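TCP pilus virulence regulatory protein (Vibrio cholerae, PDB 4MLO) activates transcription of virulence genes as an AraC-family DNA-binding regulator, and holds a fatty acid whose binding probably tunes that activity. Local coordinates at residues K31-D36 / Q67-T72; D169-I174 / R214-S219; I220-S225 / S249-V254; S227-G232 / S264-M269; V254-S257 / V261-S264. All blocks are in the same frame, centred on the assembly; numbering follows the deposited sequence. Where two conformers were deposited one is given.

Interaction 1 of 5, residues K31-D36 / Q67-T72; sequences KMFWID and QRFSLT. With PAM (palmitoleic acid), chain E.
Phe-33 and Phe-69 reach toward each other from facing strands of the cupin-like domain, strand 31-35 in one antiparallel sheet and strand 66-73 in the other. Their rings meet obliquely between the two sheets, CZ of Phe-33 lying 4.1 Å from CE2 of Phe-69. Both residues point their CB inward, and the same chi1 (71°) places each CG over its own backbone. Beside this pair, CD2 of Leu-71 touches CE2 of Phe-33 at 4.3 Å, and Phe-22 meets the Phe-69 ring. No hydrogen bond joins the strands here; the contact is wholly apolar. The palmitoleic acid lies against it as a bent chain: C7 sits over one face of the Phe-33 ring, whereas C8 approaches the edge of Phe-69, near its plane. Lys-31, also hydrogen-bonded to Thr-85, bends at its last torsion (chi4 -78°) and donates from NZ to carboxylate O2 of the lipid at 2.9 Å.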
# COMPACT_ATOMS: atom_id res chain seq x y z
N LYS A 31 -3.92 1.12 -1.19
CA LYS A 31 -3.41 1.19 -2.57
C LYS A 31 -4.19 0.28 -3.49
O LYS A 31 -4.68 -0.78 -3.09
CB LYS A 31 -1.91 0.82 -2.65
CG LYS A 31 -1.02 1.92 -2.12
CD LYS A 31 0.43 1.56 -2.18
CE LYS A 31 1.24 2.52 -1.37
NZ LYS A 31 1.42 3.79 -2.11
N MET A 32 -4.28 0.68 -4.76
CA MET A 32 -4.86 -0.14 -5.80
C MET A 32 -3.92 -0.06 -6.98
O MET A 32 -3.35 1.01 -7.25
CB MET A 32 -6.26 0.34 -6.19
CG MET A 32 -7.24 0.35 -5.02
SD MET A 32 -8.82 1.20 -5.39
CE MET A 32 -9.52 0.09 -6.59
N PHE A 33 -3.68 -1.18 -7.66
CA PHE A 33 -2.85 -1.10 -8.86
C PHE A 33 -3.32 -2.10 -9.91
O PHE A 33 -4.04 -3.05 -9.62
CB PHE A 33 -1.35 -1.27 -8.55
CG PHE A 33 -0.92 -2.66 -8.17
CD1 PHE A 33 -0.78 -3.01 -6.84
CD2 PHE A 33 -0.59 -3.60 -9.15
CE1 PHE A 33 -0.34 -4.28 -6.47
CE2 PHE A 33 -0.15 -4.88 -8.79
CZ PHE A 33 -0.02 -5.21 -7.45
N TRP A 34 -2.93 -1.82 -11.15
CA TRP A 34 -3.27 -2.67 -12.29
C TRP A 34 -2.37 -2.31 -13.46
O TRP A 34 -1.83 -1.20 -13.53
CB TRP A 34 -4.74 -2.53 -12.68
CG TRP A 34 -5.09 -1.19 -13.20
CD1 TRP A 34 -5.14 -0.81 -14.51
CD2 TRP A 34 -5.42 -0.02 -12.43
NE1 TRP A 34 -5.47 0.53 -14.60
CE2 TRP A 34 -5.66 1.03 -13.34
CE3 TRP A 34 -5.52 0.24 -11.06
CZ2 TRP A 34 -6.01 2.31 -12.93
CZ3 TRP A 34 -5.87 1.52 -10.66
CH2 TRP A 34 -6.10 2.54 -11.59
N ILE A 35 -2.24 -3.25 -14.39
CA ILE A 35 -1.44 -3.07 -15.59
C ILE A 35 -2.35 -2.57 -16.71
O ILE A 35 -3.57 -2.80 -16.70
CB ILE A 35 -0.73 -4.39 -15.96
CG1 ILE A 35 -1.73 -5.47 -16.37
CG2 ILE A 35 0.16 -4.86 -14.80
CD1 ILE A 35 -1.09 -6.79 -16.80
N ASP A 36 -1.77 -1.86 -17.69
CA ASP A 36 -2.58 -1.22 -18.72
C ASP A 36 -2.74 -2.07 -19.97
O ASP A 36 -3.52 -1.70 -20.86
CB ASP A 36 -1.99 0.14 -19.11
CG ASP A 36 -0.71 0.00 -19.91
OD1 ASP A 36 -0.06 -1.07 -19.88
OD2 ASP A 36 -0.33 0.99 -20.56
N GLN A 67 3.83 -6.38 2.97
CA GLN A 67 3.69 -7.18 1.76
C GLN A 67 4.99 -7.88 1.36
O GLN A 67 6.09 -7.34 1.52
CB GLN A 67 3.23 -6.28 0.62
CG GLN A 67 1.85 -5.65 0.84
CD GLN A 67 0.72 -6.65 0.70
OE1 GLN A 67 0.87 -7.69 0.08
NE2 GLN A 67 -0.46 -6.30 1.24
N ARG A 68 4.83 -9.10 0.83
CA ARG A 68 5.91 -9.87 0.20
C ARG A 68 5.37 -10.47 -1.08
O ARG A 68 4.68 -11.49 -1.04
CB ARG A 68 6.42 -10.98 1.12
CG ARG A 68 6.96 -10.47 2.43
CD ARG A 68 7.25 -11.60 3.42
NE ARG A 68 7.52 -11.04 4.72
CZ ARG A 68 6.62 -10.84 5.69
NH1 ARG A 68 5.36 -11.21 5.56
NH2 ARG A 68 7.02 -10.30 6.81
N PHE A 69 5.70 -9.87 -2.22
CA PHE A 69 5.16 -10.35 -3.48
C PHE A 69 6.06 -9.92 -4.61
O PHE A 69 6.90 -9.02 -4.46
CB PHE A 69 3.72 -9.89 -3.73
CG PHE A 69 3.56 -8.41 -4.03
CD1 PHE A 69 3.36 -7.51 -3.01
CD2 PHE A 69 3.51 -7.94 -5.34
CE1 PHE A 69 3.17 -6.17 -3.27
CE2 PHE A 69 3.33 -6.60 -5.62
CZ PHE A 69 3.14 -5.71 -4.58
N SER A 70 5.93 -10.62 -5.74
CA SER A 70 6.55 -10.24 -6.98
C SER A 70 5.50 -10.04 -8.06
O SER A 70 4.42 -10.64 -8.04
CB SER A 70 7.56 -11.30 -7.43
OG SER A 70 6.88 -12.52 -7.69
N LEU A 71 5.86 -9.21 -9.03
CA LEU A 71 5.08 -8.98 -10.24
C LEU A 71 6.01 -9.17 -11.43
O LEU A 71 7.00 -8.44 -11.57
CB LEU A 71 4.44 -7.58 -10.24
CG LEU A 71 3.46 -7.33 -11.40
CD1 LEU A 71 2.23 -8.23 -11.29
CD2 LEU A 71 3.04 -5.87 -11.48
N THR A 72 5.69 -10.14 -12.30
CA THR A 72 6.51 -10.46 -13.46
C THR A 72 5.73 -10.15 -14.74
O THR A 72 4.60 -10.61 -14.90
CB THR A 72 6.92 -11.94 -13.46
OG1 THR A 72 7.63 -12.26 -12.26
CG2 THR A 72 7.81 -12.25 -14.67
C1 PAM E . 4.50 3.12 -4.46
O1 PAM E . 4.16 3.75 -5.50
O2 PAM E . 3.97 3.35 -3.35
C2 PAM E . 5.59 2.08 -4.53
C3 PAM E . 5.09 0.70 -4.06
C4 PAM E . 3.94 0.24 -4.95
C5 PAM E . 3.44 -1.16 -4.59
C6 PAM E . 2.20 -1.52 -5.39
C7 PAM E . 2.45 -1.58 -6.89
C8 PAM E . 3.34 -2.75 -7.26
C9 PAM E . 3.67 -2.79 -8.75
C10 PAM E . 4.55 -1.97 -9.33
C11 PAM E . 5.28 -0.88 -8.58
C12 PAM E . 6.68 -0.59 -9.13
C13 PAM E . 7.44 0.23 -8.10
C14 PAM E . 8.95 0.23 -8.25
C15 PAM E . 9.53 -1.17 -8.19
C16 PAM E . 10.97 -1.16 -7.73

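Interaction 2 of 5, residues D169-I174 / R214-S219; sequences DAMEKI and RELINS
Met-171 carries CG opposite the backbone N (chi1 -176°) and then bends at chi2 (66°), which brings its terminal methyl across to Leu-216. Leu-216 has a similar first torsion (chi1 175°), and this sends its two methyls out toward helix 170-180. CE of Met-171 and CD1 of Leu-216 come within 3.6 Å as the two side chains run past each other in opposite directions. The second methyl of the leucine has a different partner: CD2 lies 4.0 Å from CG2 of Ile-174, one turn further along from Met-171. Leu-216 is thus forked between two residues on one face of the opposing helix. The contact joins the first turns of helix 170-180 to helix 213-230 in the helical, DNA-binding part of this AraC-family protein. Helices 188-195 and 199-207 help enclose it, Ile-191 and Leu-195 packing on Ile-174 and Leu-206 on Leu-216. Asp-169 is the N-cap of helix 170-180; its OD2 accepts weak bonds from the backbone N of Met-171 and of Glu-172.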
# COMPACT_ATOMS: atom_id res chain seq x y z
N ASP A 169 -7.95 -0.24 15.37
CA ASP A 169 -7.07 -1.39 15.24
C ASP A 169 -5.71 -1.09 15.87
O ASP A 169 -5.16 0.01 15.70
CB ASP A 169 -6.90 -1.69 13.76
CG ASP A 169 -6.04 -2.89 13.50
OD1 ASP A 169 -6.55 -4.02 13.53
OD2 ASP A 169 -4.84 -2.69 13.27
N ALA A 170 -5.14 -2.09 16.56
CA ALA A 170 -3.88 -1.89 17.27
C ALA A 170 -2.71 -1.66 16.32
O ALA A 170 -1.77 -0.93 16.66
CB ALA A 170 -3.56 -3.08 18.16
N MET A 171 -2.74 -2.25 15.12
CA MET A 171 -1.65 -1.99 14.20
C MET A 171 -1.66 -0.55 13.74
O MET A 171 -0.59 0.07 13.57
CB MET A 171 -1.72 -2.91 12.98
CG MET A 171 -0.52 -2.74 12.03
SD MET A 171 1.08 -3.25 12.75
CE MET A 171 2.16 -2.85 11.37
N GLU A 172 -2.85 0.00 13.51
CA GLU A 172 -2.94 1.42 13.15
C GLU A 172 -2.43 2.29 14.30
O GLU A 172 -1.75 3.29 14.07
CB GLU A 172 -4.38 1.76 12.76
CG GLU A 172 -4.68 3.24 12.71
CD GLU A 172 -4.00 3.98 11.60
OE1 GLU A 172 -3.50 3.34 10.64
OE2 GLU A 172 -3.96 5.23 11.68
N LYS A 173 -2.71 1.90 15.55
CA LYS A 173 -2.19 2.68 16.67
C LYS A 173 -0.66 2.66 16.68
O LYS A 173 -0.03 3.70 16.90
CB LYS A 173 -2.74 2.14 17.99
CG LYS A 173 -4.20 2.46 18.24
CD LYS A 173 -4.59 1.95 19.63
CE LYS A 173 -6.10 2.00 19.83
NZ LYS A 173 -6.63 3.37 19.62
N ILE A 174 -0.06 1.49 16.49
CA ILE A 174 1.40 1.39 16.47
C ILE A 174 1.97 2.20 15.32
O ILE A 174 2.89 3.01 15.50
CB ILE A 174 1.83 -0.08 16.36
CG1 ILE A 174 1.39 -0.89 17.61
CG2 ILE A 174 3.32 -0.19 16.06
CD1 ILE A 174 1.56 -2.38 17.39
N ARG A 214 12.63 -4.32 14.73
CA ARG A 214 13.54 -3.55 13.87
C ARG A 214 13.07 -3.56 12.43
O ARG A 214 13.16 -2.53 11.74
CB ARG A 214 14.96 -4.11 13.95
CG ARG A 214 15.91 -3.38 13.01
CD ARG A 214 17.37 -3.81 13.12
NE ARG A 214 17.58 -5.25 12.96
CZ ARG A 214 17.61 -5.89 11.79
NH1 ARG A 214 17.37 -5.25 10.65
NH2 ARG A 214 17.83 -7.20 11.77
N GLU A 215 12.60 -4.71 11.94
CA GLU A 215 12.08 -4.82 10.58
C GLU A 215 10.83 -3.97 10.39
O GLU A 215 10.63 -3.36 9.34
CB GLU A 215 11.80 -6.29 10.22
CG GLU A 215 13.00 -7.23 10.40
CD GLU A 215 12.67 -8.72 10.23
OE1 GLU A 215 11.81 -9.28 10.94
OE2 GLU A 215 13.31 -9.37 9.38
N LEU A 216 9.95 -3.92 11.41
CA LEU A 216 8.79 -3.06 11.31
C LEU A 216 9.19 -1.59 11.19
O LEU A 216 8.67 -0.87 10.32
CB LEU A 216 7.89 -3.22 12.52
CG LEU A 216 6.71 -2.25 12.54
CD1 LEU A 216 5.78 -2.54 11.37
CD2 LEU A 216 5.97 -2.30 13.85
N ILE A 217 10.04 -1.10 12.11
CA ILE A 217 10.40 0.32 12.07
C ILE A 217 11.07 0.66 10.76
O ILE A 217 10.74 1.65 10.11
CB ILE A 217 11.29 0.69 13.26
CG1 ILE A 217 10.60 0.32 14.59
CG2 ILE A 217 11.71 2.18 13.18
CD1 ILE A 217 9.28 1.04 14.85
N ASN A 218 11.97 -0.21 10.30
CA ASN A 218 12.65 0.06 9.04
C ASN A 218 11.67 0.08 7.87
O ASN A 218 11.81 0.90 6.95
CB ASN A 218 13.72 -1.00 8.82
CG ASN A 218 14.99 -0.75 9.62
OD1 ASN A 218 15.21 0.32 10.14
ND2 ASN A 218 15.84 -1.76 9.67
N SER A 219 10.67 -0.79 7.89
CA SER A 219 9.70 -0.83 6.80
C SER A 219 8.88 0.45 6.74
O SER A 219 8.64 0.99 5.66
CB SER A 219 8.79 -2.07 6.92
OG SER A 219 7.74 -1.96 7.88

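Interaction 3 of 5, residues I220-S225 / S249-V254; sequences IRISYS and SYFSTV
Two helices of the AraC-type DNA-binding region meet here almost at right angles: helix 213-230 and helix 248-259, which follows helix 236-242 in the helix-turn-helix region. Over residues 220-225 and 249-254 the helix axes come within 10.8 Å and cross at -96°, so the touching side chains are confined to a small patch. Ile-222 supplies its longer branch. CG1 lies anti to the carbonyl carbon (chi1 -71°), and the branch turns at chi2 (-59°) to lie against Val-254, with Ile-222 CG1 at 3.6 Å from Val-254 CG1. The two side chains cross obliquely, and CD1 of Ile-222 touches both Val-254 CG1 (3.8 Å) and Phe-251 CD1 (4.1 Å). That ring is met obliquely by the isoleucine methyl but at its edge by Ser-225. No hydrogen bond spans the two segments. The serine hydroxyl instead donates to the carbonyl O of Ile-222 in its own helix at 2.7 Å, and this bond fixes OG so that the hydroxyl borders an aromatic C-H rim while its polar need is met locally. Ile-239 and Phe-245 also pack against Phe-251, and Tyr-250 OH pairs with Asn-218 one turn earlier on helix 213-230. Ser-225 OG lies near the Phe-251 ring plane, 3.4 Å from CE1.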
# COMPACT_ATOMS: atom_id res chain seq x y z
N ILE A 220 8.45 0.97 7.89
CA ILE A 220 7.71 2.23 7.92
C ILE A 220 8.60 3.37 7.44
O ILE A 220 8.14 4.26 6.68
CB ILE A 220 7.16 2.48 9.33
CG1 ILE A 220 6.16 1.37 9.70
CG2 ILE A 220 6.52 3.90 9.44
CD1 ILE A 220 5.80 1.42 11.16
N ARG A 221 9.88 3.35 7.81
CA ARG A 221 10.83 4.38 7.36
C ARG A 221 11.08 4.30 5.86
O ARG A 221 11.23 5.34 5.21
CB ARG A 221 12.14 4.27 8.12
CG ARG A 221 12.02 4.68 9.60
CD ARG A 221 13.37 4.61 10.34
NE ARG A 221 13.23 5.26 11.66
CZ ARG A 221 13.94 4.98 12.73
NH1 ARG A 221 14.87 4.05 12.74
NH2 ARG A 221 13.66 5.66 13.86
N ILE A 222 11.09 3.11 5.26
CA ILE A 222 11.25 3.05 3.80
C ILE A 222 10.05 3.67 3.11
O ILE A 222 10.18 4.38 2.10
CB ILE A 222 11.47 1.59 3.34
CG1 ILE A 222 12.86 1.06 3.74
CG2 ILE A 222 11.29 1.42 1.79
CD1 ILE A 222 14.06 1.84 3.20
N SER A 223 8.86 3.37 3.59
CA SER A 223 7.70 3.94 2.93
C SER A 223 7.66 5.46 3.11
O SER A 223 7.22 6.17 2.21
CB SER A 223 6.46 3.22 3.42
OG SER A 223 6.50 1.88 2.94
N TYR A 224 8.18 5.98 4.23
CA TYR A 224 8.35 7.42 4.38
C TYR A 224 9.31 7.97 3.33
O TYR A 224 9.03 9.00 2.69
CB TYR A 224 8.81 7.70 5.82
CG TYR A 224 8.83 9.14 6.24
CD1 TYR A 224 9.93 9.92 6.02
CD2 TYR A 224 7.79 9.67 7.00
CE1 TYR A 224 9.98 11.25 6.45
CE2 TYR A 224 7.84 11.01 7.42
CZ TYR A 224 8.94 11.79 7.11
OH TYR A 224 9.04 13.12 7.52
N SER A 225 10.44 7.28 3.09
CA SER A 225 11.39 7.76 2.09
C SER A 225 10.77 7.77 0.69
O SER A 225 11.09 8.64 -0.13
CB SER A 225 12.67 6.90 2.11
OG SER A 225 12.54 5.62 1.48
N SER A 249 24.29 4.53 4.19
CA SER A 249 24.55 3.13 3.89
C SER A 249 23.46 2.24 4.46
O SER A 249 23.02 1.28 3.82
CB SER A 249 25.92 2.72 4.43
OG SER A 249 26.95 3.38 3.71
N TYR A 250 22.98 2.55 5.66
CA TYR A 250 21.91 1.76 6.26
C TYR A 250 20.64 1.89 5.45
O TYR A 250 20.00 0.89 5.11
CB TYR A 250 21.70 2.25 7.70
CG TYR A 250 20.90 1.33 8.58
CD1 TYR A 250 21.49 0.71 9.67
CD2 TYR A 250 19.56 1.12 8.37
CE1 TYR A 250 20.75 -0.14 10.49
CE2 TYR A 250 18.82 0.25 9.18
CZ TYR A 250 19.42 -0.36 10.22
OH TYR A 250 18.67 -1.20 10.99
N PHE A 251 20.26 3.13 5.13
CA PHE A 251 19.13 3.39 4.25
C PHE A 251 19.22 2.60 2.96
O PHE A 251 18.28 1.90 2.58
CB PHE A 251 19.06 4.88 3.94
CG PHE A 251 18.12 5.23 2.81
CD1 PHE A 251 16.78 4.92 2.88
CD2 PHE A 251 18.59 5.89 1.66
CE1 PHE A 251 15.91 5.29 1.85
CE2 PHE A 251 17.73 6.23 0.69
CZ PHE A 251 16.40 5.94 0.77
N SER A 252 20.35 2.71 2.26
CA SER A 252 20.49 2.03 0.97
C SER A 252 20.32 0.53 1.11
O SER A 252 19.68 -0.11 0.27
CB SER A 252 21.86 2.33 0.36
OG SER A 252 22.04 3.72 0.19
N THR A 253 20.90 -0.05 2.16
CA THR A 253 20.84 -1.49 2.36
C THR A 253 19.40 -1.97 2.60
O THR A 253 18.92 -2.94 1.98
CB THR A 253 21.74 -1.87 3.54
OG1 THR A 253 23.10 -1.51 3.28
CG2 THR A 253 21.70 -3.36 3.72
N VAL A 254 18.68 -1.29 3.49
CA VAL A 254 17.28 -1.63 3.73
C VAL A 254 16.41 -1.38 2.48
O VAL A 254 15.51 -2.17 2.20
CB VAL A 254 16.76 -0.85 4.95
CG1 VAL A 254 15.29 -1.18 5.18
CG2 VAL A 254 17.60 -1.20 6.18

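Interaction 4 of 5, residues S227-G232 / S264-M269; sequences SLMKTG and SEYLFM. With PAM (palmitoleic acid), chain E.
Lys-230 combines two roles: its NZ grips the fatty-acid carboxylate while its aliphatic chain passes the hydroxyl of Tyr-266. The contact ties the end of helix 213-230 to helix 263-271 within the AraC-family helix-turn-helix region, and it borders the palmitoleic acid pocket. Extended beyond CG, the lysine chain delivers NZ to O1 of the lipid, a hydrogen bond of 2.7 Å, and Asn-10 takes a further bond from the same nitrogen. Its CE lies 3.4 Å from Tyr-266 OH, but this is packing; the phenol is hydrogen-bonded to Tyr-12, whose OH also bonds the lipid. The apolar half of the interface is a Met-aromatic contact. SD of Met-229 stands at the edge of the Tyr-266 ring, essentially in its plane, 5.3 Å from the centroid. A bend at chi3 (-91°) sets CE obliquely to the ring, 3.9 Å from CD1 of Tyr-266. In one of its conformers Leu-267 places CD1 beside CB and CG of Met-229, while Phe-255 backs both Met-229 and Tyr-266. The helix closes with a Schellman motif in which Gly-232 has a positive phi (101°) that suits a residue without CB. At the other end of the lipid, CE of Met-269 lies 3.6 Å from C14, and this same carbon sits near the edge of Tyr-266 on its CD2-CE2 side.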
# COMPACT_ATOMS: atom_id res chain seq x y z
N SER A 227 7.58 8.18 0.03
CA SER A 227 6.73 9.37 0.03
C SER A 227 7.53 10.64 -0.23
O SER A 227 7.07 11.50 -0.99
CB SER A 227 5.98 9.48 1.35
OG SER A 227 5.03 8.45 1.47
N LEU A 228 8.71 10.78 0.39
CA LEU A 228 9.53 11.97 0.14
C LEU A 228 9.98 12.03 -1.30
O LEU A 228 9.97 13.11 -1.92
CB LEU A 228 10.75 11.98 1.04
CG LEU A 228 10.59 12.17 2.52
CD1 LEU A 228 11.92 11.91 3.13
CD2 LEU A 228 10.15 13.60 2.81
N MET A 229 10.40 10.91 -1.86
CA MET A 229 10.81 10.93 -3.26
C MET A 229 9.64 11.27 -4.18
O MET A 229 9.84 11.93 -5.21
CB MET A 229 11.44 9.59 -3.63
CG MET A 229 12.78 9.44 -2.91
SD MET A 229 13.71 7.96 -3.37
CE MET A 229 13.14 6.78 -2.15
N LYS A 230 8.44 10.82 -3.84
CA LYS A 230 7.29 11.16 -4.67
C LYS A 230 6.96 12.64 -4.63
O LYS A 230 6.27 13.12 -5.55
CB LYS A 230 6.07 10.33 -4.25
CG LYS A 230 6.13 8.88 -4.68
CD LYS A 230 4.87 8.16 -4.21
CE LYS A 230 4.87 6.76 -4.72
NZ LYS A 230 3.51 6.17 -4.53
N THR A 231 7.40 13.38 -3.62
CA THR A 231 7.18 14.82 -3.60
C THR A 231 8.27 15.59 -4.34
O THR A 231 8.22 16.82 -4.37
CB THR A 231 7.10 15.37 -2.17
OG1 THR A 231 8.39 15.34 -1.55
CG2 THR A 231 6.09 14.60 -1.31
N GLY A 232 9.26 14.90 -4.92
CA GLY A 232 10.33 15.54 -5.67
C GLY A 232 11.66 15.68 -4.94
O GLY A 232 12.60 16.24 -5.52
N SER A 264 18.62 5.21 -5.99
CA SER A 264 18.81 6.00 -7.20
C SER A 264 17.98 5.44 -8.35
O SER A 264 17.46 6.19 -9.19
CB SER A 264 20.30 6.04 -7.55
OG SER A 264 20.75 4.73 -7.88
N GLU A 265 17.83 4.10 -8.40
CA GLU A 265 17.08 3.50 -9.49
C GLU A 265 15.59 3.76 -9.34
O GLU A 265 14.91 4.03 -10.33
CB GLU A 265 17.36 1.99 -9.58
CG GLU A 265 16.45 1.32 -10.59
CD GLU A 265 17.08 0.15 -11.32
OE1 GLU A 265 17.88 -0.59 -10.69
OE2 GLU A 265 16.75 -0.02 -12.51
N TYR A 266 15.06 3.73 -8.11
CA TYR A 266 13.66 4.07 -7.91
C TYR A 266 13.40 5.52 -8.30
O TYR A 266 12.40 5.84 -8.97
CB TYR A 266 13.24 3.78 -6.46
CG TYR A 266 11.83 4.19 -6.19
CD1 TYR A 266 11.52 5.30 -5.40
CD2 TYR A 266 10.77 3.51 -6.79
CE1 TYR A 266 10.20 5.68 -5.20
CE2 TYR A 266 9.46 3.88 -6.59
CZ TYR A 266 9.19 4.98 -5.81
OH TYR A 266 7.88 5.36 -5.63
N LEU A 267 14.30 6.43 -7.92
CA LEU A 267 14.17 7.81 -8.34
C LEU A 267 14.04 7.92 -9.86
O LEU A 267 13.19 8.65 -10.37
CB LEU A 267 15.38 8.60 -7.84
CG LEU A 267 15.25 10.07 -7.46
CD1 LEU A 267 13.96 10.39 -6.73
CD2 LEU A 267 16.44 10.41 -6.59
N PHE A 268 14.86 7.18 -10.58
CA PHE A 268 14.73 7.15 -12.03
C PHE A 268 13.36 6.63 -12.47
O PHE A 268 12.76 7.15 -13.43
CB PHE A 268 15.84 6.28 -12.59
CG PHE A 268 16.00 6.46 -14.01
CD1 PHE A 268 15.18 5.76 -14.88
CD2 PHE A 268 16.91 7.38 -14.49
CE1 PHE A 268 15.28 5.94 -16.23
CE2 PHE A 268 17.02 7.57 -15.85
CZ PHE A 268 16.19 6.84 -16.72
N MET A 269 12.83 5.61 -11.79
CA MET A 269 11.51 5.12 -12.18
C MET A 269 10.45 6.18 -12.01
O MET A 269 9.45 6.19 -12.73
CB MET A 269 11.17 3.87 -11.37
CG MET A 269 12.14 2.75 -11.61
SD MET A 269 11.75 1.33 -10.59
CE MET A 269 10.33 0.71 -11.49
C1 PAM E . 4.50 3.12 -4.46
O1 PAM E . 4.16 3.75 -5.50
O2 PAM E . 3.97 3.35 -3.35
C2 PAM E . 5.59 2.08 -4.53
C3 PAM E . 5.09 0.70 -4.06
C4 PAM E . 3.94 0.24 -4.95
C5 PAM E . 3.44 -1.16 -4.59
C6 PAM E . 2.20 -1.52 -5.39
C7 PAM E . 2.45 -1.58 -6.89
C8 PAM E . 3.34 -2.75 -7.26
C9 PAM E . 3.67 -2.79 -8.75
C10 PAM E . 4.55 -1.97 -9.33
C11 PAM E . 5.28 -0.88 -8.58
C12 PAM E . 6.68 -0.59 -9.13
C13 PAM E . 7.44 0.23 -8.10
C14 PAM E . 8.95 0.23 -8.25
C15 PAM E . 9.53 -1.17 -8.19
C16 PAM E . 10.97 -1.16 -7.73

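Interaction 5 of 5, residues V254-S257 / V261-S264; sequences VFKS and VAPS
Pro-263 lies over one face of the Phe-255 ring, while the carbonyl O of Val-261 sits at the ring's edge, in its plane. The face contact is a CH-pi interaction: CA of Pro-263 stands 4.1 Å from the ring centroid, 28° off the normal. The proline ring slides past the phenylalanine stem, its CG coming 3.7 Å from Phe-255 CG. This packing closes the turn that follows helix 248-259 and leads into helix 263-271 in the AraC-family DNA-binding part, with Ala-262 as N-cap residue and Pro-263 in the first turn of the latter. A chi1 of -167° swings the Phe-255 ring away from its backbone N and over the turn; Ile-222 and Met-229 pack on it as well. Val-261 also touches the palmitoleic acid, so the turn forms part of the lipid pocket. Along the exposed flank Lys-256 extends past Ala-262, CE to CB 4.0 Å. Val-261 O, 3.4 Å from Phe-255 CD1, also accepts a CA-H...O contact from Lys-256 CA at 3.4 Å.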
# COMPACT_ATOMS: atom_id res chain seq x y z
N VAL A 254 18.68 -1.29 3.49
CA VAL A 254 17.28 -1.63 3.73
C VAL A 254 16.41 -1.38 2.48
O VAL A 254 15.51 -2.17 2.20
CB VAL A 254 16.76 -0.85 4.95
CG1 VAL A 254 15.29 -1.18 5.18
CG2 VAL A 254 17.60 -1.20 6.18
N PHE A 255 16.66 -0.29 1.73
CA PHE A 255 15.87 0.02 0.55
C PHE A 255 16.05 -1.08 -0.50
O PHE A 255 15.07 -1.57 -1.07
CB PHE A 255 16.27 1.39 0.01
CG PHE A 255 15.32 1.95 -1.01
CD1 PHE A 255 15.39 1.55 -2.33
CD2 PHE A 255 14.32 2.82 -0.67
CE1 PHE A 255 14.53 2.03 -3.27
CE2 PHE A 255 13.42 3.31 -1.62
CZ PHE A 255 13.54 2.89 -2.93
N LYS A 256 17.30 -1.48 -0.71
CA LYS A 256 17.62 -2.56 -1.65
C LYS A 256 16.94 -3.87 -1.26
O LYS A 256 16.43 -4.59 -2.12
CB LYS A 256 19.14 -2.75 -1.72
CG LYS A 256 19.84 -1.68 -2.50
CD LYS A 256 21.35 -1.72 -2.24
CE LYS A 256 22.05 -0.64 -3.01
NZ LYS A 256 23.54 -0.77 -2.90
N SER A 257 16.94 -4.22 0.03
CA SER A 257 16.27 -5.44 0.51
C SER A 257 14.77 -5.38 0.27
O SER A 257 14.13 -6.38 -0.07
CB SER A 257 16.59 -5.62 2.00
OG SER A 257 15.86 -6.69 2.61
N VAL A 261 15.89 -2.78 -5.66
CA VAL A 261 16.59 -1.81 -6.49
C VAL A 261 17.22 -0.79 -5.56
O VAL A 261 16.85 -0.67 -4.40
CB VAL A 261 15.69 -1.10 -7.54
CG1 VAL A 261 15.01 -2.12 -8.42
CG2 VAL A 261 14.64 -0.22 -6.86
N ALA A 262 18.23 -0.09 -6.07
CA ALA A 262 18.86 0.97 -5.32
C ALA A 262 17.93 2.19 -5.26
O ALA A 262 17.10 2.38 -6.14
CB ALA A 262 20.19 1.37 -5.97
N PRO A 263 18.07 3.03 -4.22
CA PRO A 263 17.28 4.27 -4.18
C PRO A 263 17.40 5.09 -5.44
O PRO A 263 16.40 5.65 -5.90
CB PRO A 263 17.84 4.99 -2.94
CG PRO A 263 18.31 3.87 -2.05
CD PRO A 263 18.84 2.80 -2.99
N SER A 264 18.62 5.21 -5.99
CA SER A 264 18.81 6.00 -7.20
C SER A 264 17.98 5.44 -8.35
O SER A 264 17.46 6.19 -9.19
CB SER A 264 20.30 6.04 -7.55
OG SER A 264 20.75 4.73 -7.88

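In the fold
Interaction 1 comes first and lies between the two sheets of the cupin-like domain; the other four belong to the helical part. Helix 213-230 runs through interactions 2, 3 and 4 in turn, with successive centres about 15 and 12 Å apart; the segments of 3 and 4 alternate along the chain. Interactions 3 and 5 share Val-254 on helix 248-259, centres about 8 Å apart, and interactions 4 and 5 share Ser-264 on helix 263-271. Phe-255 joins this cluster, touching Ile-222, Met-229 and Tyr-266. Interactions 1 and 4, centres about 18 Å apart, both bind palmitoleic acid, Lys-31 and Lys-230 converging on its carboxylate. The lipid bridges the two regions, consistent with fatty acid influencing DNA binding.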